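Long-range contacts in leucine aminopeptidase 2 (Saccharomyces cerevisiae, PDB 2XQ0), which cleaves amino-terminal residues, preferentially from di- and tripeptides, as a zinc-dependent M1-family aminopeptidase and also shows low epoxide hydrolase activity in vitro: residues S47-F52 with T113-F118; Q92-L97 with L375-D380; Q510-L515 with A557-K562. All coordinates share one frame; numbering follows the deposited sequence.

Contact 1 of 3, residues S47-F52 with T113-F118; sequences SGSVTF and TLNIQF
Thr113 meets Thr51 methyl to methyl, the two CG2 atoms 3.4 Å apart, tighter than usual for carbon; the OG1 of Thr113 is hydrogen-bonded to Gln53. The two segments are antiparallel neighbours inside the large sheet of the N-terminal domain of the M1 fold. Leu114 comes next and exchanges two backbone hydrogen bonds with Phe52, and its CD2 lies 4.0 Å from CD2 of the Phe52 ring. Asn115 carries the polar face. CG anti to the backbone N (chi1 -177°) carries the amide over toward strand 45-56, where ND2 donates to Thr51 OG1 at 2.7 Å, nearly in the amide plane, and weakly to Ser49 OG at 3.3 Å. Ile116 is doubly hydrogen-bonded to Val50, and its CB packs 4.1 Å from Val50 CG1. Gln117 rests CG on Ser49 CB, and its amide extends off beyond the strand pair. Phe118 pairs with Gly48, whose phi of 142° suits a residue without a side chain; CE1 of the Phe118 ring reaches 4.0 Å from Val50 CG1. The chemistry divides by face: Leu114, Ile116 and Phe118 join Val50 and Phe52 in a buried apolar layer that Pro156 helps to cover, whereas small hydroxyls and amides suit the partly exposed reverse.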
loop_
_atom_site.group_PDB
_atom_site.type_symbol
_atom_site.label_atom_id
_atom_site.label_comp_id
_atom_site.label_asym_id
_atom_site.label_seq_id
_atom_site.Cartn_x
_atom_site.Cartn_y
_atom_site.Cartn_z
ATOM N N SER A 47 -22.058 -13.545 -3.481
ATOM C CA SER A 47 -23.435 -13.272 -3.103
ATOM C C SER A 47 -23.619 -13.807 -1.701
ATOM O O SER A 47 -22.796 -14.564 -1.211
ATOM C CB SER A 47 -24.418 -13.965 -4.064
ATOM O OG SER A 47 -24.196 -15.376 -4.080
ATOM N N GLY A 48 -24.703 -13.422 -1.053
ATOM C CA GLY A 48 -24.990 -13.940 0.265
ATOM C C GLY A 48 -25.560 -12.826 1.085
ATOM O O GLY A 48 -26.341 -12.009 0.588
ATOM N N SER A 49 -25.172 -12.767 2.347
ATOM C CA SER A 49 -25.758 -11.762 3.199
ATOM C C SER A 49 -24.764 -11.291 4.246
ATOM O O SER A 49 -23.840 -12.009 4.603
ATOM C CB SER A 49 -27.013 -12.313 3.863
ATOM O OG SER A 49 -26.674 -13.181 4.924
ATOM N N VAL A 50 -24.956 -10.063 4.711
ATOM C CA VAL A 50 -24.181 -9.523 5.804
ATOM C C VAL A 50 -25.126 -9.245 6.950
ATOM O O VAL A 50 -26.238 -8.732 6.755
ATOM C CB VAL A 50 -23.387 -8.242 5.423
ATOM C CG1 VAL A 50 -24.288 -7.166 4.796
ATOM C CG2 VAL A 50 -22.661 -7.674 6.653
ATOM N N THR A 51 -24.706 -9.622 8.148
ATOM C CA THR A 51 -25.518 -9.373 9.331
ATOM C C THR A 51 -24.728 -8.499 10.299
ATOM O O THR A 51 -23.607 -8.829 10.660
ATOM C CB THR A 51 -25.898 -10.691 10.042
ATOM O OG1 THR A 51 -26.501 -11.590 9.108
ATOM C CG2 THR A 51 -26.867 -10.425 11.182
ATOM N N PHE A 52 -25.318 -7.381 10.694
ATOM C CA PHE A 52 -24.737 -6.480 11.683
ATOM C C PHE A 52 -25.533 -6.555 12.978
ATOM O O PHE A 52 -26.779 -6.536 12.964
ATOM C CB PHE A 52 -24.808 -5.032 11.208
ATOM C CG PHE A 52 -24.075 -4.769 9.923
ATOM C CD1 PHE A 52 -22.700 -4.612 9.914
ATOM C CD2 PHE A 52 -24.767 -4.644 8.729
ATOM C CE1 PHE A 52 -22.033 -4.342 8.741
ATOM C CE2 PHE A 52 -24.101 -4.390 7.551
ATOM C CZ PHE A 52 -22.732 -4.241 7.557
ATOM N N THR A 113 -30.642 -6.377 15.195
ATOM C CA THR A 113 -29.891 -7.106 14.193
ATOM C C THR A 113 -30.370 -6.696 12.811
ATOM O O THR A 113 -31.585 -6.604 12.562
ATOM C CB THR A 113 -30.072 -8.614 14.377
ATOM O OG1 THR A 113 -29.540 -8.999 15.650
ATOM C CG2 THR A 113 -29.351 -9.382 13.283
ATOM N N LEU A 114 -29.408 -6.435 11.925
ATOM C CA LEU A 114 -29.684 -6.016 10.551
ATOM C C LEU A 114 -29.094 -7.011 9.556
ATOM O O LEU A 114 -27.881 -7.234 9.544
ATOM C CB LEU A 114 -29.098 -4.631 10.303
ATOM C CG LEU A 114 -29.049 -4.202 8.837
ATOM C CD1 LEU A 114 -30.448 -4.143 8.251
ATOM C CD2 LEU A 114 -28.348 -2.871 8.693
ATOM N N ASN A 115 -29.950 -7.621 8.738
ATOM C CA ASN A 115 -29.487 -8.546 7.711
ATOM C C ASN A 115 -29.809 -8.030 6.311
ATOM O O ASN A 115 -30.944 -7.653 6.013
ATOM C CB ASN A 115 -30.088 -9.942 7.911
ATOM C CG ASN A 115 -29.577 -10.954 6.890
ATOM O OD1 ASN A 115 -30.189 -11.166 5.845
ATOM N ND2 ASN A 115 -28.457 -11.580 7.193
ATOM N N ILE A 116 -28.803 -8.008 5.449
ATOM C CA ILE A 116 -28.997 -7.585 4.066
ATOM C C ILE A 116 -28.487 -8.658 3.114
ATOM O O ILE A 116 -27.307 -9.019 3.153
ATOM C CB ILE A 116 -28.216 -6.307 3.776
ATOM C CG1 ILE A 116 -28.536 -5.231 4.824
ATOM C CG2 ILE A 116 -28.481 -5.830 2.350
ATOM C CD1 ILE A 116 -27.506 -4.139 4.896
ATOM N N GLN A 117 -29.363 -9.150 2.252
ATOM C CA GLN A 117 -28.961 -10.081 1.209
ATOM C C GLN A 117 -28.596 -9.299 -0.025
ATOM O O GLN A 117 -29.297 -8.366 -0.410
ATOM C CB GLN A 117 -30.090 -11.047 0.860
ATOM C CG GLN A 117 -30.434 -12.024 1.954
ATOM C CD GLN A 117 -31.693 -12.786 1.636
ATOM O OE1 GLN A 117 -31.813 -13.386 0.565
ATOM N NE2 GLN A 117 -32.652 -12.755 2.553
ATOM N N PHE A 118 -27.508 -9.696 -0.663
ATOM C CA PHE A 118 -27.024 -8.946 -1.800
ATOM C C PHE A 118 -26.163 -9.843 -2.664
ATOM O O PHE A 118 -25.803 -10.955 -2.256
ATOM C CB PHE A 118 -26.181 -7.760 -1.303
ATOM C CG PHE A 118 -24.893 -8.177 -0.666
ATOM C CD1 PHE A 118 -24.859 -8.587 0.659
ATOM C CD2 PHE A 118 -23.722 -8.192 -1.395
ATOM C CE1 PHE A 118 -23.673 -8.988 1.239
ATOM C CE2 PHE A 118 -22.551 -8.595 -0.826
ATOM C CZ PHE A 118 -22.523 -9.003 0.496
#

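Contact 2 of 3, residues Q92-L97 with L375-D380; sequences QRKEPL and LNDNTD
Pro96 packs against the backbone of Thr379 and Asp380 in a loop-to-loop contact between two domains of the M1 aminopeptidase fold. Segment 92-97 lies in the loop between strands 84-90 and 101-104 of the large N-terminal sheet, and segment 375-380 lies between helices 365-368 and 388-403 of the catalytic domain. Neither has regular secondary structure, and the join is made by one proline ring, one leucine branch and one lysine tip. The peptide bond before Pro96 is cis. Its CB is directed toward segment 375-380, and the ring lies against that backbone: CG is 3.6 Å from Asp380 N and CD 3.8 Å from Asn378 O. A compact, rigid ring suits this place because it presents carbon to a backbone without bringing a polar end of its own. Asp380 adds its CB to the ring contact, while its OD1 accepts a hydrogen bond from the backbone N of Asp382. Beside the proline, buried Leu97 sets CD1 3.4 Å from Asp377 O, and the same methyl also approaches Asp377 CB. Lys94 reaches that carbonyl as well. Its chain, bent at chi3 (-71°), crosses the Asp377 side chain at about a right angle and brings NZ to the carbonyl; a long flexible residue can here serve both a carbonyl and a carboxylate. The bond from Lys94 NZ to Asp377 O is weak, and the salt bridge to OD2 is long. A water bridges the two charged groups, accepting weakly from Lys94 NZ and donating to Asp377 OD2 at 3.1 Å.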
loop_
_atom_site.group_PDB
_atom_site.type_symbol
_atom_site.label_atom_id
_atom_site.label_comp_id
_atom_site.label_asym_id
_atom_site.label_seq_id
_atom_site.Cartn_x
_atom_site.Cartn_y
_atom_site.Cartn_z
ATOM N N GLN A 92 -29.918 6.999 -6.199
ATOM C CA GLN A 92 -29.111 6.990 -7.408
ATOM C C GLN A 92 -27.657 7.284 -7.071
ATOM O O GLN A 92 -27.348 7.997 -6.121
ATOM C CB GLN A 92 -29.640 7.968 -8.462
ATOM C CG GLN A 92 -30.695 7.326 -9.375
ATOM C CD GLN A 92 -31.456 8.323 -10.204
ATOM O OE1 GLN A 92 -32.573 8.048 -10.658
ATOM N NE2 GLN A 92 -30.868 9.496 -10.408
ATOM N N ARG A 93 -26.770 6.714 -7.865
ATOM C CA ARG A 93 -25.354 6.848 -7.643
ATOM C C ARG A 93 -24.941 8.321 -7.660
ATOM O O ARG A 93 -25.421 9.096 -8.475
ATOM C CB ARG A 93 -24.644 6.072 -8.738
ATOM C CG ARG A 93 -23.224 5.852 -8.476
ATOM C CD ARG A 93 -22.592 4.986 -9.541
ATOM N NE ARG A 93 -21.157 5.106 -9.352
ATOM C CZ ARG A 93 -20.496 4.480 -8.390
ATOM N NH1 ARG A 93 -21.143 3.647 -7.579
ATOM N NH2 ARG A 93 -19.194 4.661 -8.261
ATOM N N LYS A 94 -24.073 8.710 -6.735
ATOM C CA LYS A 94 -23.427 10.016 -6.818
ATOM C C LYS A 94 -21.920 9.812 -6.779
ATOM O O LYS A 94 -21.409 9.149 -5.881
ATOM C CB LYS A 94 -23.851 10.918 -5.663
ATOM C CG LYS A 94 -23.566 10.342 -4.288
ATOM C CD LYS A 94 -23.308 11.445 -3.259
ATOM C CE LYS A 94 -21.957 12.123 -3.495
ATOM N NZ LYS A 94 -21.647 13.154 -2.464
ATOM N N GLU A 95 -21.204 10.369 -7.751
ATOM C CA GLU A 95 -19.775 10.147 -7.799
ATOM C C GLU A 95 -19.077 11.109 -6.850
ATOM O O GLU A 95 -19.574 12.205 -6.604
ATOM C CB GLU A 95 -19.256 10.298 -9.224
ATOM C CG GLU A 95 -20.037 9.469 -10.230
ATOM C CD GLU A 95 -19.778 7.982 -10.103
ATOM O OE1 GLU A 95 -18.830 7.598 -9.387
ATOM O OE2 GLU A 95 -20.516 7.194 -10.735
ATOM N N PRO A 96 -17.929 10.690 -6.304
ATOM C CA PRO A 96 -17.388 9.355 -6.527
ATOM C C PRO A 96 -17.765 8.420 -5.387
ATOM O O PRO A 96 -17.173 7.358 -5.294
ATOM C CB PRO A 96 -15.881 9.599 -6.492
ATOM C CG PRO A 96 -15.729 10.693 -5.500
ATOM C CD PRO A 96 -16.970 11.550 -5.584
ATOM N N LEU A 97 -18.732 8.786 -4.548
ATOM C CA LEU A 97 -18.953 8.010 -3.319
ATOM C C LEU A 97 -19.912 6.815 -3.420
ATOM O O LEU A 97 -19.944 5.977 -2.513
ATOM C CB LEU A 97 -19.377 8.922 -2.163
ATOM C CG LEU A 97 -18.363 10.000 -1.759
ATOM C CD1 LEU A 97 -18.879 10.777 -0.584
ATOM C CD2 LEU A 97 -16.969 9.377 -1.452
ATOM N N LEU A 375 -10.553 16.565 1.932
ATOM C CA LEU A 375 -11.379 15.956 0.920
ATOM C C LEU A 375 -12.795 16.424 1.206
ATOM O O LEU A 375 -13.179 16.622 2.354
ATOM C CB LEU A 375 -11.316 14.430 1.011
ATOM C CG LEU A 375 -9.985 13.698 0.814
ATOM C CD1 LEU A 375 -10.199 12.198 0.911
ATOM C CD2 LEU A 375 -9.347 14.041 -0.522
ATOM N N ASN A 376 -13.583 16.623 0.179
ATOM C CA ASN A 376 -14.972 16.937 0.456
ATOM C C ASN A 376 -15.727 15.648 0.216
ATOM O O ASN A 376 -15.120 14.583 0.199
ATOM C CB ASN A 376 -15.464 18.056 -0.451
ATOM C CG ASN A 376 -14.503 19.235 -0.506
ATOM O OD1 ASN A 376 -13.999 19.594 -1.578
ATOM N ND2 ASN A 376 -14.239 19.842 0.653
ATOM N N ASP A 377 -17.041 15.728 0.038
ATOM C CA ASP A 377 -17.788 14.562 -0.403
ATOM C C ASP A 377 -17.753 14.467 -1.923
ATOM O O ASP A 377 -18.358 13.573 -2.503
ATOM C CB ASP A 377 -19.235 14.611 0.089
ATOM C CG ASP A 377 -19.958 15.847 -0.369
ATOM O OD1 ASP A 377 -19.359 16.607 -1.157
ATOM O OD2 ASP A 377 -21.114 16.065 0.062
ATOM N N ASN A 378 -17.050 15.399 -2.563
ATOM C CA ASN A 378 -16.928 15.393 -4.017
ATOM C C ASN A 378 -15.544 14.919 -4.474
ATOM O O ASN A 378 -15.246 14.882 -5.665
ATOM C CB ASN A 378 -17.190 16.792 -4.575
ATOM C CG ASN A 378 -16.161 17.809 -4.098
ATOM O OD1 ASN A 378 -15.440 17.569 -3.121
ATOM N ND2 ASN A 378 -16.084 18.945 -4.786
ATOM N N THR A 379 -14.686 14.584 -3.522
ATOM C CA THR A 379 -13.325 14.201 -3.860
ATOM C C THR A 379 -13.142 12.706 -3.721
ATOM O O THR A 379 -13.531 12.108 -2.712
ATOM C CB THR A 379 -12.298 14.870 -2.942
ATOM O OG1 THR A 379 -12.521 16.282 -2.907
ATOM C CG2 THR A 379 -10.893 14.595 -3.456
ATOM N N ASP A 380 -12.547 12.103 -4.741
ATOM C CA ASP A 380 -12.163 10.706 -4.666
ATOM C C ASP A 380 -10.956 10.629 -3.751
ATOM O O ASP A 380 -9.951 11.296 -4.001
ATOM C CB ASP A 380 -11.811 10.192 -6.063
ATOM C CG ASP A 380 -11.543 8.698 -6.093
ATOM O OD1 ASP A 380 -11.248 8.108 -5.031
ATOM O OD2 ASP A 380 -11.614 8.112 -7.194
HETATM O O HOH W 1 -22.364 13.326 0.734
#

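Contact 3 of 3, residues Q510-L515 with A557-K562; sequences QLVLFL and AEVVFK
Leu515 CG stands anti to its carbonyl carbon (chi1 -67°), which lets CD1 press on Lys562 CB at 3.3 Å, a tight approach for two carbons. The bend of Lys562 at chi2 (-63°) carries its aliphatic chain across Val512 at about a right angle, with CE 3.6 Å from Val512 CG1. Lysine fits this partly exposed border: its methylenes cover the valine, while NZ forms a long, weak ion pair with Glu516. The two methyls of Val512 divide the work, CG2 settling 3.7 Å from Glu558 O and 3.9 Å from Val559 CG2. These side chains join helices 508-519 and 557-569 of the all-helical C-terminal domain; the axes of segments 510-515 and 557-562 run nearly parallel, 15° apart, with a closest approach of 9.0 Å. Branched, short Val559 is well suited to the buried middle: CG2 also touches Leu511 CB at 4.0 Å, and CG1 meets Leu515 CD1. Leu511 continues this apolar side onto Ile503 and Phe506. Glu558 gives the interface its CB and backbone; its carboxylate is turned to Lys590, with which OE2 forms a salt bridge.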
loop_
_atom_site.group_PDB
_atom_site.type_symbol
_atom_site.label_atom_id
_atom_site.label_comp_id
_atom_site.label_asym_id
_atom_site.label_seq_id
_atom_site.Cartn_x
_atom_site.Cartn_y
_atom_site.Cartn_z
ATOM N N GLN A 510 20.913 -0.677 -3.802
ATOM C CA GLN A 510 22.006 0.135 -4.290
ATOM C C GLN A 510 22.056 0.085 -5.810
ATOM O O GLN A 510 22.281 1.119 -6.457
ATOM C CB GLN A 510 23.329 -0.301 -3.651
ATOM C CG GLN A 510 23.437 0.099 -2.188
ATOM C CD GLN A 510 24.656 -0.474 -1.521
ATOM O OE1 GLN A 510 24.931 -1.662 -1.642
ATOM N NE2 GLN A 510 25.406 0.368 -0.831
ATOM N N LEU A 511 21.835 -1.103 -6.380
ATOM C CA LEU A 511 21.723 -1.238 -7.834
ATOM C C LEU A 511 20.583 -0.386 -8.384
ATOM O O LEU A 511 20.742 0.312 -9.390
ATOM C CB LEU A 511 21.518 -2.705 -8.242
ATOM C CG LEU A 511 22.731 -3.625 -8.089
ATOM C CD1 LEU A 511 22.347 -5.083 -8.307
ATOM C CD2 LEU A 511 23.842 -3.217 -9.048
ATOM N N VAL A 512 19.426 -0.450 -7.730
ATOM C CA VAL A 512 18.297 0.372 -8.121
ATOM C C VAL A 512 18.643 1.865 -8.085
ATOM O O VAL A 512 18.401 2.590 -9.062
ATOM C CB VAL A 512 17.063 0.050 -7.262
ATOM C CG1 VAL A 512 15.983 1.083 -7.467
ATOM C CG2 VAL A 512 16.548 -1.352 -7.613
ATOM N N LEU A 513 19.218 2.318 -6.973
ATOM C CA LEU A 513 19.662 3.706 -6.854
ATOM C C LEU A 513 20.710 4.055 -7.911
ATOM O O LEU A 513 20.659 5.124 -8.520
ATOM C CB LEU A 513 20.217 4.001 -5.457
ATOM C CG LEU A 513 20.723 5.449 -5.259
ATOM C CD1 LEU A 513 19.601 6.470 -5.396
ATOM C CD2 LEU A 513 21.387 5.605 -3.925
ATOM N N PHE A 514 21.675 3.165 -8.124
ATOM C CA PHE A 514 22.673 3.371 -9.186
ATOM C C PHE A 514 22.051 3.611 -10.565
ATOM O O PHE A 514 22.335 4.628 -11.209
ATOM C CB PHE A 514 23.643 2.189 -9.241
ATOM C CG PHE A 514 24.615 2.258 -10.385
ATOM C CD1 PHE A 514 25.544 3.289 -10.466
ATOM C CD2 PHE A 514 24.614 1.285 -11.373
ATOM C CE1 PHE A 514 26.446 3.355 -11.512
ATOM C CE2 PHE A 514 25.513 1.344 -12.426
ATOM C CZ PHE A 514 26.433 2.381 -12.495
ATOM N N LEU A 515 21.216 2.673 -11.015
ATOM C CA LEU A 515 20.552 2.756 -12.325
ATOM C C LEU A 515 19.652 3.977 -12.398
ATOM O O LEU A 515 19.531 4.606 -13.447
ATOM C CB LEU A 515 19.731 1.494 -12.618
ATOM C CG LEU A 515 20.522 0.192 -12.822
ATOM C CD1 LEU A 515 19.623 -1.022 -12.682
ATOM C CD2 LEU A 515 21.230 0.196 -14.169
ATOM N N ALA A 557 12.826 -8.048 -9.757
ATOM C CA ALA A 557 11.996 -7.228 -10.636
ATOM C C ALA A 557 12.288 -5.744 -10.499
ATOM O O ALA A 557 12.053 -4.971 -11.428
ATOM C CB ALA A 557 10.516 -7.492 -10.364
ATOM N N GLU A 558 12.770 -5.343 -9.329
ATOM C CA GLU A 558 13.099 -3.939 -9.081
ATOM C C GLU A 558 14.313 -3.503 -9.886
ATOM O O GLU A 558 14.343 -2.400 -10.430
ATOM C CB GLU A 558 13.398 -3.699 -7.597
ATOM C CG GLU A 558 12.207 -3.817 -6.684
ATOM C CD GLU A 558 11.454 -2.516 -6.564
ATOM O OE1 GLU A 558 11.886 -1.526 -7.194
ATOM O OE2 GLU A 558 10.442 -2.480 -5.835
ATOM N N VAL A 559 15.333 -4.358 -9.916
ATOM C CA VAL A 559 16.544 -4.073 -10.670
ATOM C C VAL A 559 16.289 -4.277 -12.158
ATOM O O VAL A 559 16.718 -3.481 -12.990
ATOM C CB VAL A 559 17.703 -4.993 -10.268
ATOM C CG1 VAL A 559 18.853 -4.824 -11.262
ATOM C CG2 VAL A 559 18.162 -4.708 -8.823
ATOM N N VAL A 560 15.601 -5.362 -12.488
ATOM C CA VAL A 560 15.253 -5.641 -13.872
ATOM C C VAL A 560 14.513 -4.453 -14.484
ATOM O O VAL A 560 14.783 -4.074 -15.622
ATOM C CB VAL A 560 14.410 -6.924 -13.994
ATOM C CG1 VAL A 560 13.727 -6.988 -15.351
ATOM C CG2 VAL A 560 15.285 -8.154 -13.753
ATOM N N PHE A 561 13.606 -3.850 -13.720
ATOM C CA PHE A 561 12.848 -2.710 -14.224
ATOM C C PHE A 561 13.763 -1.550 -14.537
ATOM O O PHE A 561 13.650 -0.944 -15.596
ATOM C CB PHE A 561 11.786 -2.240 -13.236
ATOM C CG PHE A 561 11.148 -0.936 -13.629
ATOM C CD1 PHE A 561 10.050 -0.917 -14.473
ATOM C CD2 PHE A 561 11.669 0.270 -13.189
ATOM C CE1 PHE A 561 9.469 0.280 -14.858
ATOM C CE2 PHE A 561 11.094 1.471 -13.565
ATOM C CZ PHE A 561 9.987 1.475 -14.405
ATOM N N LYS A 562 14.659 -1.233 -13.600
ATOM C CA LYS A 562 15.632 -0.167 -13.786
ATOM C C LYS A 562 16.524 -0.439 -14.989
ATOM O O LYS A 562 16.807 0.462 -15.774
ATOM C CB LYS A 562 16.487 -0.011 -12.535
ATOM C CG LYS A 562 15.715 0.505 -11.343
ATOM C CD LYS A 562 15.197 1.897 -11.621
ATOM C CE LYS A 562 14.393 2.411 -10.449
ATOM N NZ LYS A 562 13.784 3.721 -10.739
#

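The three contacts are spread over the domains of the enzyme. Contact 1 lies within the N-terminal domain, contact 2 ties that domain to the catalytic one, and contact 3 lies within the C-terminal domain. Contacts 1 and 2 have centres 25 Å apart, and their segments alternate along the chain; contact 3 follows both in sequence and sits across the chain's centre, 39 Å from contact 2 and 48 Å from contact 1, centre to centre. Contacts 2 and 3 both come near the bound bestatin: the side chains of Asp380 and Glu558 come within about 9 and 8 Å of it, respectively, and that of Glu558 is about 14 Å from the zinc ion.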